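Local atomic coordinates of aminotransferase, class IV (Brucella abortus, PDB entry 4TVI), a protein that probably transfers the amino group of leucine, isoleucine or valine to 2-oxoglutarate, with pyridoxal 5'-phosphate as cofactor. Residues G159-T164 with G199-L204; T165-P170 with M191-K196; S218-V223 with D271-T276; D266-D271 with I286-R291. All blocks are in the same frame, centred on the assembly; numbering follows the deposited sequence.

In the fold
The four contacts lie in the part of the chain that holds the mixed sheet. Contact 1 pairs strands 160-164 and 202-206. Contact 2 is nested inside the loop that contact 1 closes; it joins the segment after strand 160-164 to helix 185-198. Their centres are about 10 Å apart. Further along the chain come contacts 3 and 4, whose segments alternate and share D271. Contact 3 pairs strands 219-224 and 272-277. Contact 4 sets helix 264-268 against the end of strand 281-288, which neighbours both 160-164 and 272-277. Contact 1 touches all the others. Contacts 1, 3 and 4 reach the same mixed sheet, while contact 2 sets the crossover helix against the loop beside it.

Contact 1. Residues G159-T164 with G199-L204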
loop_
_atom_site.group_PDB
_atom_site.type_symbol
_atom_site.label_atom_id
_atom_site.label_comp_id
_atom_site.label_asym_id
_atom_site.label_seq_id
_atom_site.Cartn_x
_atom_site.Cartn_y
_atom_site.Cartn_z
ATOM N N GLY A 159 -2.246 25.830 13.319
ATOM C CA GLY A 159 -0.899 25.511 12.876
ATOM C C GLY A 159 -0.324 24.295 13.579
ATOM O O GLY A 159 -0.788 23.928 14.657
ATOM N N PHE A 160 0.688 23.675 12.977
ATOM C CA PHE A 160 1.331 22.507 13.575
ATOM C C PHE A 160 2.857 22.568 13.507
ATOM O O PHE A 160 3.430 23.395 12.796
ATOM C CB PHE A 160 0.826 21.218 12.916
ATOM C CG PHE A 160 1.107 21.128 11.441
ATOM C CD1 PHE A 160 0.209 21.642 10.520
ATOM C CD2 PHE A 160 2.255 20.508 10.974
ATOM C CE1 PHE A 160 0.460 21.549 9.159
ATOM C CE2 PHE A 160 2.512 20.412 9.615
ATOM C CZ PHE A 160 1.615 20.937 8.708
ATOM N N THR A 161 3.503 21.681 14.257
ATOM C CA THR A 161 4.955 21.644 14.344
ATOM C C THR A 161 5.534 20.492 13.532
ATOM O O THR A 161 4.850 19.499 13.261
ATOM C CB THR A 161 5.424 21.501 15.801
ATOM O OG1 THR A 161 4.966 20.250 16.332
ATOM C CG2 THR A 161 4.885 22.647 16.647
ATOM N N ILE A 162 6.798 20.628 13.147
ATOM C CA ILE A 162 7.474 19.579 12.395
ATOM C C ILE A 162 8.820 19.201 12.996
ATOM O O ILE A 162 9.445 19.975 13.723
ATOM C CB ILE A 162 7.708 19.980 10.919
ATOM C CG1 ILE A 162 8.482 21.296 10.835
ATOM C CG2 ILE A 162 6.385 20.104 10.174
ATOM C CD1 ILE A 162 8.865 21.681 9.420
ATOM N N THR A 163 9.253 17.990 12.672
ATOM C CA THR A 163 10.588 17.517 12.995
ATOM C C THR A 163 11.042 16.697 11.800
ATOM O O THR A 163 10.307 16.560 10.820
ATOM C CB THR A 163 10.617 16.666 14.287
ATOM O OG1 THR A 163 11.960 16.237 14.564
ATOM C CG2 THR A 163 9.724 15.451 14.133
ATOM N N THR A 164 12.254 16.166 11.864
ATOM C CA THR A 164 12.742 15.304 10.805
ATOM C C THR A 164 12.268 13.883 11.048
ATOM O O THR A 164 11.799 13.557 12.139
ATOM C CB THR A 164 14.271 15.328 10.713
ATOM O OG1 THR A 164 14.823 15.038 11.999
ATOM C CG2 THR A 164 14.749 16.701 10.261
ATOM N N GLY A 199 7.385 14.321 19.967
ATOM C CA GLY A 199 6.671 15.462 20.506
ATOM C C GLY A 199 6.298 16.508 19.474
ATOM O O GLY A 199 6.159 17.686 19.805
ATOM N N PHE A 200 6.126 16.079 18.225
ATOM C CA PHE A 200 5.743 16.982 17.139
ATOM C C PHE A 200 4.554 16.426 16.362
ATOM O O PHE A 200 4.295 15.226 16.402
ATOM C CB PHE A 200 6.930 17.219 16.209
ATOM C CG PHE A 200 8.129 17.806 16.903
ATOM C CD1 PHE A 200 9.068 16.989 17.508
ATOM C CD2 PHE A 200 8.303 19.181 16.964
ATOM C CE1 PHE A 200 10.162 17.529 18.157
ATOM C CE2 PHE A 200 9.394 19.727 17.610
ATOM C CZ PHE A 200 10.325 18.899 18.207
ATOM N N HIS A 201 3.835 17.295 15.656
ATOM C CA HIS A 201 2.627 16.882 14.943
ATOM C C HIS A 201 2.938 16.131 13.662
ATOM O O HIS A 201 2.209 15.227 13.264
ATOM C CB HIS A 201 1.758 18.089 14.581
ATOM C CG HIS A 201 1.278 18.872 15.757
ATOM N ND1 HIS A 201 1.844 20.072 16.132
ATOM C CD2 HIS A 201 0.272 18.641 16.632
ATOM C CE1 HIS A 201 1.216 20.540 17.195
ATOM N NE2 HIS A 201 0.255 19.691 17.517
ATOM N N ASN A 202 4.014 16.537 13.003
ATOM C CA ASN A 202 4.247 16.128 11.631
ATOM C C ASN A 202 5.738 16.062 11.342
ATOM O O ASN A 202 6.558 16.424 12.190
ATOM C CB ASN A 202 3.539 17.106 10.679
ATOM C CG ASN A 202 3.159 16.472 9.352
ATOM O OD1 ASN A 202 3.902 15.669 8.796
ATOM N ND2 ASN A 202 1.978 16.820 8.849
ATOM N N ALA A 203 6.087 15.588 10.151
ATOM C CA ALA A 203 7.486 15.437 9.782
ATOM C C ALA A 203 7.793 16.162 8.477
ATOM O O ALA A 203 6.952 16.222 7.583
ATOM C CB ALA A 203 7.848 13.964 9.669
ATOM N N LEU A 204 8.990 16.731 8.382
ATOM C CA LEU A 204 9.477 17.276 7.122
ATOM C C LEU A 204 10.262 16.175 6.411
ATOM O O LEU A 204 11.324 15.747 6.880
ATOM C CB LEU A 204 10.338 18.520 7.355
ATOM C CG LEU A 204 10.728 19.314 6.106
ATOM C CD1 LEU A 204 9.487 19.855 5.366
ATOM C CD2 LEU A 204 11.716 20.444 6.438
#
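A beta-alpha-beta crossover closes where I162 and T163 pair with N202 and A203. Strands 160-164 and 202-206 run parallel as neighbours, and helix 185-198 lies between them in sequence. The backbone zigzags across the gap. T163 N donates to N202 O at 3.2 Å. T163 O then accepts from L204 N at 2.8 Å. N202 N to T161 O is a weak bond.

Before the pairing starts, T161 and H201 hold each other twice. T161 N donates to H201 ND1 at 3.0 Å, coming in 17° out of the imidazole plane. H201 N donates in turn to T161 OG1 at 3.2 Å. That hydroxyl also sits at the edge of the F200 ring. Over a face of the same ring lies T163 CB, 3.9 Å from the centroid, a CH-pi contact. The T163 hydroxyl hydrogen bonds to D289 and K198.

F160 and N202 share the other side of the sheet. F160 CE2 lies 3.6 Å from N202 CB. Both ends of the N202 amide are bonded. Its OD1 accepts from A203 N in the amide plane and also from A216 N, while ND2 bonds to T217 OG1. G199, just past helix 185-198, closes it with a Schellman motif, and the chain then turns into the parallel strand of the crossover.

Contact 2. Residues T165-P170 with M191-K196; sequences TSFRRP and MLREAK
M191 slants across T165 and F167, its side chain extended beyond CG. Its CG is 3.6 Å from T165 OG1. Its methyl CE reaches on to F167 CB, at 3.9 Å, and ends beside the carbonyl of R168.

One turn further along the helix, E194 supplies the polar part. Its chain is extended beyond CG, and the carboxylate reaches the bend at T165 and S166. OE1 takes two bonds. T165 OG1 donates to E194 OE1 at 2.7 Å. S166 N donates to E194 OE1 at 2.9 Å, on the syn side. OE2 accepts from S166 OG at 2.7 Å, also on its syn side, 18° out of the carboxylate plane. Both oxygens are therefore held by one short piece of chain, which should fix the rotation of the carboxylate.

The T165 hydroxyl works in both directions. While giving its proton to E194, it accepts from F167 N at 3.2 Å and so forms an ST turn. S166 OG lies over the centre of the F167 ring, on one face. At the edge of that ring stands R193, with NH2 3.7 Å from F167 CE2. The guanidinium is steeply turned against the ring, with the planes 77° apart.

L172 of the second subunit packs on F167, and the R168 backbone bonds to that subunit, so the contact is part of the dimer interface. The bend follows strand 160-164 and rests on helix 185-198, with N187 and R190 also touching F167. T165 and M191 reach A203 and V205 of strand 202-206.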
loop_
_atom_site.group_PDB
_atom_site.type_symbol
_atom_site.label_atom_id
_atom_site.label_comp_id
_atom_site.label_asym_id
_atom_site.label_seq_id
_atom_site.Cartn_x
_atom_site.Cartn_y
_atom_site.Cartn_z
ATOM N N THR A 165 12.393 13.041 10.028
ATOM C CA THR A 165 12.047 11.635 10.161
ATOM C C THR A 165 13.167 10.765 9.603
ATOM O O THR A 165 13.903 11.176 8.703
ATOM C CB THR A 165 10.724 11.303 9.448
ATOM O OG1 THR A 165 10.498 9.888 9.502
ATOM C CG2 THR A 165 10.768 11.755 7.989
ATOM N N SER A 166 13.301 9.568 10.160
ATOM C CA SER A 166 14.336 8.641 9.741
ATOM C C SER A 166 13.974 7.987 8.415
ATOM O O SER A 166 14.803 7.354 7.775
ATOM C CB SER A 166 14.552 7.577 10.815
ATOM O OG SER A 166 13.406 6.755 10.923
ATOM N N PHE A 167 12.714 8.105 8.023
ATOM C CA PHE A 167 12.265 7.492 6.785
ATOM C C PHE A 167 12.269 8.487 5.633
ATOM O O PHE A 167 12.232 9.694 5.853
ATOM C CB PHE A 167 10.874 6.896 6.976
ATOM C CG PHE A 167 10.773 5.997 8.177
ATOM C CD1 PHE A 167 11.379 4.751 8.181
ATOM C CD2 PHE A 167 10.068 6.399 9.303
ATOM C CE1 PHE A 167 11.291 3.922 9.286
ATOM C CE2 PHE A 167 9.976 5.572 10.415
ATOM C CZ PHE A 167 10.587 4.333 10.404
ATOM N N ARG A 168 12.325 7.975 4.408
ATOM C CA ARG A 168 12.339 8.830 3.230
ATOM C C ARG A 168 11.207 8.469 2.277
ATOM O O ARG A 168 10.609 7.390 2.374
ATOM C CB ARG A 168 13.679 8.749 2.494
ATOM C CG ARG A 168 14.896 8.911 3.376
ATOM C CD ARG A 168 16.193 8.957 2.552
ATOM N NE ARG A 168 17.362 9.075 3.422
ATOM C CZ ARG A 168 18.602 8.721 3.083
ATOM N NH1 ARG A 168 18.861 8.220 1.882
ATOM N NH2 ARG A 168 19.588 8.865 3.957
ATOM N N ARG A 169 10.924 9.389 1.361
ATOM C CA ARG A 169 10.015 9.147 0.251
ATOM C C ARG A 169 10.530 8.011 -0.620
ATOM O O ARG A 169 11.729 7.903 -0.861
ATOM C CB ARG A 169 9.862 10.409 -0.607
ATOM C CG ARG A 169 9.345 11.639 0.123
ATOM C CD ARG A 169 7.917 11.459 0.606
ATOM N NE ARG A 169 7.035 11.035 -0.477
ATOM C CZ ARG A 169 5.941 10.301 -0.305
ATOM N NH1 ARG A 169 5.587 9.903 0.911
ATOM N NH2 ARG A 169 5.199 9.964 -1.351
ATOM N N PRO A 170 9.624 7.150 -1.088
ATOM C CA PRO A 170 10.005 6.203 -2.136
ATOM C C PRO A 170 10.110 6.911 -3.483
ATOM O O PRO A 170 9.949 8.134 -3.556
ATOM C CB PRO A 170 8.868 5.177 -2.127
ATOM C CG PRO A 170 7.744 5.797 -1.340
ATOM C CD PRO A 170 8.179 7.129 -0.809
ATOM N N MET A 191 6.078 7.750 9.712
ATOM C CA MET A 191 6.734 9.046 9.885
ATOM C C MET A 191 5.984 9.869 10.924
ATOM O O MET A 191 6.588 10.499 11.792
ATOM C CB MET A 191 6.795 9.816 8.563
ATOM C CG MET A 191 7.630 9.158 7.477
ATOM S SD MET A 191 7.406 10.013 5.906
ATOM C CE MET A 191 8.419 9.016 4.812
ATOM N N LEU A 192 4.660 9.861 10.820
ATOM C CA LEU A 192 3.818 10.588 11.759
ATOM C C LEU A 192 3.954 10.001 13.153
ATOM O O LEU A 192 4.043 10.738 14.136
ATOM C CB LEU A 192 2.358 10.557 11.304
ATOM C CG LEU A 192 2.074 11.418 10.073
ATOM C CD1 LEU A 192 0.714 11.096 9.498
ATOM C CD2 LEU A 192 2.157 12.893 10.435
ATOM N N ARG A 193 3.991 8.670 13.231
ATOM C CA ARG A 193 4.188 7.989 14.505
ATOM C C ARG A 193 5.505 8.434 15.137
ATOM O O ARG A 193 5.574 8.719 16.334
ATOM C CB ARG A 193 4.181 6.467 14.325
ATOM C CG ARG A 193 4.549 5.707 15.598
ATOM C CD ARG A 193 4.995 4.280 15.301
ATOM N NE ARG A 193 6.021 4.238 14.260
ATOM C CZ ARG A 193 7.319 4.440 14.469
ATOM N NH1 ARG A 193 7.769 4.703 15.690
ATOM N NH2 ARG A 193 8.168 4.380 13.450
ATOM N N GLU A 194 6.550 8.494 14.321
ATOM C CA GLU A 194 7.858 8.926 14.800
ATOM C C GLU A 194 7.834 10.375 15.279
ATOM O O GLU A 194 8.377 10.700 16.336
ATOM C CB GLU A 194 8.903 8.773 13.695
ATOM C CG GLU A 194 10.330 8.657 14.197
ATOM C CD GLU A 194 11.320 8.471 13.063
ATOM O OE1 GLU A 194 11.157 9.131 12.017
ATOM O OE2 GLU A 194 12.255 7.664 13.215
ATOM N N ALA A 195 7.184 11.239 14.507
ATOM C CA ALA A 195 7.088 12.651 14.861
ATOM C C ALA A 195 6.356 12.817 16.185
ATOM O O ALA A 195 6.807 13.540 17.075
ATOM C CB ALA A 195 6.382 13.431 13.760
ATOM N N LYS A 196 5.229 12.125 16.301
ATOM C CA LYS A 196 4.419 12.149 17.508
ATOM C C LYS A 196 5.212 11.669 18.710
ATOM O O LYS A 196 5.130 12.255 19.787
ATOM C CB LYS A 196 3.173 11.283 17.313
ATOM C CG LYS A 196 2.284 11.155 18.532
ATOM C CD LYS A 196 1.096 10.251 18.215
ATOM C CE LYS A 196 0.112 10.186 19.363
ATOM N NZ LYS A 196 -1.138 9.486 18.947
#

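Contact 3. Residues S218-V223 with D271-T276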
loop_
_atom_site.group_PDB
_atom_site.type_symbol
_atom_site.label_atom_id
_atom_site.label_comp_id
_atom_site.label_asym_id
_atom_site.label_seq_id
_atom_site.Cartn_x
_atom_site.Cartn_y
_atom_site.Cartn_z
ATOM N N SER A 218 1.242 16.481 3.484
ATOM C CA SER A 218 0.919 17.622 2.629
ATOM C C SER A 218 2.134 18.284 1.989
ATOM O O SER A 218 3.242 18.183 2.508
ATOM C CB SER A 218 0.166 18.663 3.451
ATOM O OG SER A 218 0.966 19.080 4.549
ATOM N N ASN A 219 1.905 18.997 0.887
ATOM C CA ASN A 219 2.954 19.798 0.262
ATOM C C ASN A 219 3.447 20.858 1.226
ATOM O O ASN A 219 2.689 21.324 2.074
ATOM C CB ASN A 219 2.448 20.450 -1.025
ATOM C CG ASN A 219 2.223 19.445 -2.129
ATOM O OD1 ASN A 219 1.121 19.328 -2.658
ATOM N ND2 ASN A 219 3.276 18.713 -2.490
ATOM N N VAL A 220 4.719 21.225 1.112
ATOM C CA VAL A 220 5.307 22.177 2.046
ATOM C C VAL A 220 5.844 23.394 1.303
ATOM O O VAL A 220 6.278 23.298 0.151
ATOM C CB VAL A 220 6.425 21.519 2.890
ATOM C CG1 VAL A 220 7.668 21.247 2.044
ATOM C CG2 VAL A 220 6.769 22.375 4.108
ATOM N N PHE A 221 5.761 24.544 1.968
ATOM C CA PHE A 221 6.260 25.812 1.458
ATOM C C PHE A 221 7.091 26.490 2.526
ATOM O O PHE A 221 6.891 26.254 3.716
ATOM C CB PHE A 221 5.115 26.750 1.074
ATOM C CG PHE A 221 4.407 26.397 -0.205
ATOM C CD1 PHE A 221 3.512 25.337 -0.255
ATOM C CD2 PHE A 221 4.586 27.175 -1.342
ATOM C CE1 PHE A 221 2.837 25.034 -1.427
ATOM C CE2 PHE A 221 3.922 26.880 -2.519
ATOM C CZ PHE A 221 3.038 25.806 -2.561
ATOM N N MET A 222 7.991 27.367 2.107
ATOM C CA MET A 222 8.673 28.238 3.045
ATOM C C MET A 222 8.798 29.646 2.485
ATOM O O MET A 222 8.715 29.862 1.274
ATOM C CB MET A 222 10.052 27.680 3.401
ATOM C CG MET A 222 10.955 27.429 2.205
ATOM S SD MET A 222 12.655 27.091 2.699
ATOM C CE MET A 222 13.292 28.763 2.832
ATOM N N VAL A 223 8.983 30.604 3.386
ATOM C CA VAL A 223 9.158 31.997 3.011
ATOM C C VAL A 223 10.491 32.490 3.540
ATOM O O VAL A 223 10.848 32.242 4.691
ATOM C CB VAL A 223 8.029 32.880 3.559
ATOM C CG1 VAL A 223 8.173 34.319 3.040
ATOM C CG2 VAL A 223 6.666 32.295 3.178
ATOM N N ASP A 271 11.812 32.128 7.305
ATOM C CA ASP A 271 11.094 33.121 8.094
ATOM C C ASP A 271 9.720 32.558 8.431
ATOM O O ASP A 271 9.217 32.722 9.545
ATOM C CB ASP A 271 10.960 34.450 7.343
ATOM C CG ASP A 271 12.301 35.076 7.018
ATOM O OD1 ASP A 271 13.250 34.878 7.803
ATOM O OD2 ASP A 271 12.404 35.772 5.984
ATOM N N GLU A 272 9.116 31.905 7.443
ATOM C CA GLU A 272 7.830 31.239 7.619
ATOM C C GLU A 272 7.842 29.878 6.949
ATOM O O GLU A 272 8.534 29.669 5.955
ATOM C CB GLU A 272 6.678 32.065 7.027
ATOM C CG GLU A 272 6.712 33.559 7.286
ATOM C CD GLU A 272 5.554 34.273 6.608
ATOM O OE1 GLU A 272 4.521 33.612 6.353
ATOM O OE2 GLU A 272 5.670 35.487 6.330
ATOM N N ILE A 273 7.046 28.962 7.487
ATOM C CA ILE A 273 6.806 27.677 6.855
ATOM C C ILE A 273 5.302 27.414 6.864
ATOM O O ILE A 273 4.626 27.675 7.865
ATOM C CB ILE A 273 7.543 26.513 7.574
ATOM C CG1 ILE A 273 9.035 26.818 7.729
ATOM C CG2 ILE A 273 7.353 25.202 6.815
ATOM C CD1 ILE A 273 9.815 25.723 8.457
ATOM N N PHE A 274 4.772 26.925 5.749
ATOM C CA PHE A 274 3.372 26.515 5.726
ATOM C C PHE A 274 3.140 25.328 4.798
ATOM O O PHE A 274 4.030 24.920 4.050
ATOM C CB PHE A 274 2.466 27.695 5.343
ATOM C CG PHE A 274 2.624 28.183 3.920
ATOM C CD1 PHE A 274 3.536 29.186 3.611
ATOM C CD2 PHE A 274 1.808 27.695 2.909
ATOM C CE1 PHE A 274 3.660 29.658 2.314
ATOM C CE2 PHE A 274 1.924 28.163 1.607
ATOM C CZ PHE A 274 2.852 29.151 1.313
ATOM N N SER A 275 1.951 24.747 4.884
ATOM C CA SER A 275 1.610 23.611 4.044
ATOM C C SER A 275 0.331 23.893 3.267
ATOM O O SER A 275 -0.460 24.767 3.644
ATOM C CB SER A 275 1.452 22.345 4.886
ATOM O OG SER A 275 0.293 22.409 5.695
ATOM N N THR A 276 0.145 23.161 2.172
ATOM C CA THR A 276 -1.089 23.233 1.397
ATOM C C THR A 276 -1.644 21.832 1.208
ATOM O O THR A 276 -0.900 20.855 1.170
ATOM C CB THR A 276 -0.892 23.892 0.013
ATOM O OG1 THR A 276 0.009 23.099 -0.773
ATOM C CG2 THR A 276 -0.342 25.313 0.153
HETATM O O HOH W 1 -1.571 20.485 5.956
HETATM O O HOH W 2 -1.167 20.870 -2.100
HETATM O O HOH W 3 -0.933 18.571 0.061
#
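Backbone hydrogen bonds come first. F221 and F274 form a hydrogen-bonded antiparallel pair, with F221 N to F274 O at 2.7 Å and F274 N to F221 O at 3.0 Å. T276 N donates to N219 O, but the return bond from N219 N is weak. At the far end, V223 N donates to E272 O, and V223 O receives two N-H groups. D271 N is at 2.8 Å from V223 O and E272 N at 3.3 Å, which makes a classic beta bulge.

Aromatic packing is tight. The F221 and F274 planes are only 8° apart, but the rings are slid so far that they barely overlap. The face of F274 is met by F221 CB instead, 3.4 Å from the centroid. F274 CG stands between its own backbone N and carbonyl carbon (chi1 67°), which swings the ring across to F221. T276 OG1 sits at the edge of the F221 ring, 3.5 Å from CE1.

Aliphatic groups meet on both faces. On the face of the rings, V223 CG2 touches the edge of F274, and V223 CB lies alongside E272 CB, at 3.8 Å. On the other face V220 CG2 meets I273 CG2.

Polar side chains gather towards the ends. One water bridges S218 OG and S275 OG. S218 OG also bonds to T215 OG1, and N219 ND2 to L238 O. The E272 carboxylate bonds to V298 N and T299 OG1, at the start of helix 297-310. Exposed D271 bonds to G225 N. The chemistry implies an apolar sheet core, with buried S218, N219, E272 and S275 met by neighbouring chain and water.

Contact 4. Residues D266-D271 with I286-R291; sequences DFREAD and IGFDER
R268 bends over the ring of F288 and ends on D289. Its CB points away from strand 281-288. The turn at chi2 (-70°) brings the chain back, so that CD comes to lie 3.8 Å from F288 CE2. NE continues over the same rim, near CE2 and CZ. The guanidinium then lies flat on the ring, with the planes 14° apart. CZ is 3.8 Å from the ring centroid, a cation-pi stack. NH1 stands above the centre of the ring. From there NH1 donates to D289 OD2 at 2.8 Å, almost in the guanidinium plane, meeting the anti lone pair of that oxygen. NH2 reaches the same oxygen at 3.2 Å, from above the carboxylate plane. The salt bridge is thus end-on, with two nitrogens on one atom. NH1 has a water at 2.9 Å that also donates to F288 O. A second water links NH2 to D289 OD2.

The strand side of this contact is a beta hairpin. F288 to R291 form a type II' turn between strands 281-288 and 291-292. The turn places D289 next to the guanidinium. The other carboxylate oxygen, OD1, is engaged by T163 of strand 160-164.

Beside the rim, F267 CB touches F288 CE2 at 3.8 Å, and F267 O lies at the edge of the ring. R291 stretches from the hairpin, extended from CG to NE, towards the end of helix 264-268. Its NH1 points at A270 O, but the distance of 2.5 Å is too short to be trusted in detail.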
loop_
_atom_site.group_PDB
_atom_site.type_symbol
_atom_site.label_atom_id
_atom_site.label_comp_id
_atom_site.label_asym_id
_atom_site.label_seq_id
_atom_site.Cartn_x
_atom_site.Cartn_y
_atom_site.Cartn_z
ATOM N N ASP A 266 17.550 24.679 4.281
ATOM C CA ASP A 266 16.733 25.788 3.779
ATOM C C ASP A 266 15.567 26.090 4.709
ATOM O O ASP A 266 15.234 27.249 4.943
ATOM C CB ASP A 266 16.208 25.484 2.372
ATOM C CG ASP A 266 17.307 25.498 1.331
ATOM O OD1 ASP A 266 17.892 26.579 1.114
ATOM O OD2 ASP A 266 17.606 24.428 0.754
ATOM N N PHE A 267 14.952 25.042 5.246
ATOM C CA PHE A 267 13.812 25.220 6.138
ATOM C C PHE A 267 14.264 25.635 7.535
ATOM O O PHE A 267 13.506 26.247 8.285
ATOM C CB PHE A 267 12.968 23.946 6.169
ATOM C CG PHE A 267 12.161 23.746 4.916
ATOM C CD1 PHE A 267 12.730 23.169 3.791
ATOM C CD2 PHE A 267 10.842 24.157 4.857
ATOM C CE1 PHE A 267 11.997 23.002 2.630
ATOM C CE2 PHE A 267 10.096 23.987 3.700
ATOM C CZ PHE A 267 10.678 23.408 2.585
ATOM N N ARG A 268 15.508 25.323 7.875
ATOM C CA ARG A 268 16.082 25.802 9.125
ATOM C C ARG A 268 16.165 27.333 9.099
ATOM O O ARG A 268 16.077 27.982 10.142
ATOM C CB ARG A 268 17.468 25.191 9.371
ATOM C CG ARG A 268 17.484 23.668 9.503
ATOM C CD ARG A 268 16.820 23.187 10.787
ATOM N NE ARG A 268 16.994 21.747 10.973
ATOM C CZ ARG A 268 16.233 20.988 11.759
ATOM N NH1 ARG A 268 15.227 21.523 12.439
ATOM N NH2 ARG A 268 16.475 19.688 11.860
ATOM N N GLU A 269 16.326 27.906 7.906
ATOM C CA GLU A 269 16.501 29.355 7.771
ATOM C C GLU A 269 15.216 30.087 7.433
ATOM O O GLU A 269 15.239 31.299 7.247
ATOM C CB GLU A 269 17.498 29.696 6.665
ATOM C CG GLU A 269 18.655 28.759 6.498
ATOM C CD GLU A 269 19.283 28.860 5.114
ATOM O OE1 GLU A 269 18.901 29.767 4.343
ATOM O OE2 GLU A 269 20.164 28.033 4.800
ATOM N N ALA A 270 14.106 29.365 7.332
ATOM C CA ALA A 270 12.862 29.985 6.882
ATOM C C ALA A 270 12.334 31.035 7.857
ATOM O O ALA A 270 12.406 30.861 9.077
ATOM C CB ALA A 270 11.810 28.924 6.644
ATOM N N ASP A 271 11.812 32.128 7.305
ATOM C CA ASP A 271 11.094 33.121 8.094
ATOM C C ASP A 271 9.720 32.558 8.431
ATOM O O ASP A 271 9.217 32.722 9.545
ATOM C CB ASP A 271 10.960 34.450 7.343
ATOM C CG ASP A 271 12.301 35.076 7.018
ATOM O OD1 ASP A 271 13.250 34.878 7.803
ATOM O OD2 ASP A 271 12.404 35.772 5.984
ATOM N N ILE A 286 4.197 26.135 12.678
ATOM C CA ILE A 286 4.576 27.069 13.733
ATOM C C ILE A 286 5.740 26.599 14.588
ATOM O O ILE A 286 5.995 27.150 15.660
ATOM C CB ILE A 286 3.385 27.357 14.660
ATOM C CG1 ILE A 286 2.875 26.053 15.286
ATOM C CG2 ILE A 286 2.278 28.070 13.883
ATOM C CD1 ILE A 286 1.673 26.234 16.196
ATOM N N GLY A 287 6.434 25.568 14.124
ATOM C CA GLY A 287 7.576 25.042 14.844
ATOM C C GLY A 287 8.346 24.024 14.028
ATOM O O GLY A 287 7.761 23.150 13.386
ATOM N N PHE A 288 9.665 24.157 14.040
ATOM C CA PHE A 288 10.549 23.172 13.432
ATOM C C PHE A 288 11.618 22.809 14.452
ATOM O O PHE A 288 12.568 23.563 14.656
ATOM C CB PHE A 288 11.167 23.712 12.137
ATOM C CG PHE A 288 11.932 22.684 11.346
ATOM C CD1 PHE A 288 11.880 21.336 11.680
ATOM C CD2 PHE A 288 12.702 23.069 10.260
ATOM C CE1 PHE A 288 12.583 20.395 10.949
ATOM C CE2 PHE A 288 13.409 22.134 9.526
ATOM C CZ PHE A 288 13.351 20.794 9.871
ATOM N N ASP A 289 11.429 21.665 15.103
ATOM C CA ASP A 289 12.270 21.236 16.212
ATOM C C ASP A 289 12.401 22.348 17.262
ATOM O O ASP A 289 11.405 22.765 17.851
ATOM C CB ASP A 289 13.640 20.779 15.701
ATOM C CG ASP A 289 13.571 19.442 14.969
ATOM O OD1 ASP A 289 13.219 18.425 15.609
ATOM O OD2 ASP A 289 13.861 19.404 13.754
ATOM N N GLU A 290 13.618 22.830 17.492
ATOM C CA GLU A 290 13.856 23.793 18.564
ATOM C C GLU A 290 13.499 25.236 18.198
ATOM O O GLU A 290 13.522 26.122 19.058
ATOM C CB GLU A 290 15.316 23.726 19.010
ATOM C CG GLU A 290 15.599 22.595 19.984
ATOM C CD GLU A 290 17.068 22.502 20.365
ATOM O OE1 GLU A 290 17.782 23.519 20.233
ATOM O OE2 GLU A 290 17.503 21.412 20.798
ATOM N N ARG A 291 13.191 25.480 16.927
ATOM C CA ARG A 291 12.879 26.834 16.494
ATOM C C ARG A 291 11.373 27.021 16.335
ATOM O O ARG A 291 10.753 26.435 15.446
ATOM C CB ARG A 291 13.607 27.169 15.190
ATOM C CG ARG A 291 13.365 28.593 14.713
ATOM C CD ARG A 291 14.090 28.903 13.414
ATOM N NE ARG A 291 13.924 30.308 13.053
ATOM C CZ ARG A 291 13.862 30.764 11.807
ATOM N NH1 ARG A 291 13.958 29.926 10.785
ATOM N NH2 ARG A 291 13.701 32.059 11.583
HETATM O O HOH W 4 14.798 24.245 13.227
HETATM O O HOH W 5 15.389 17.247 13.445
#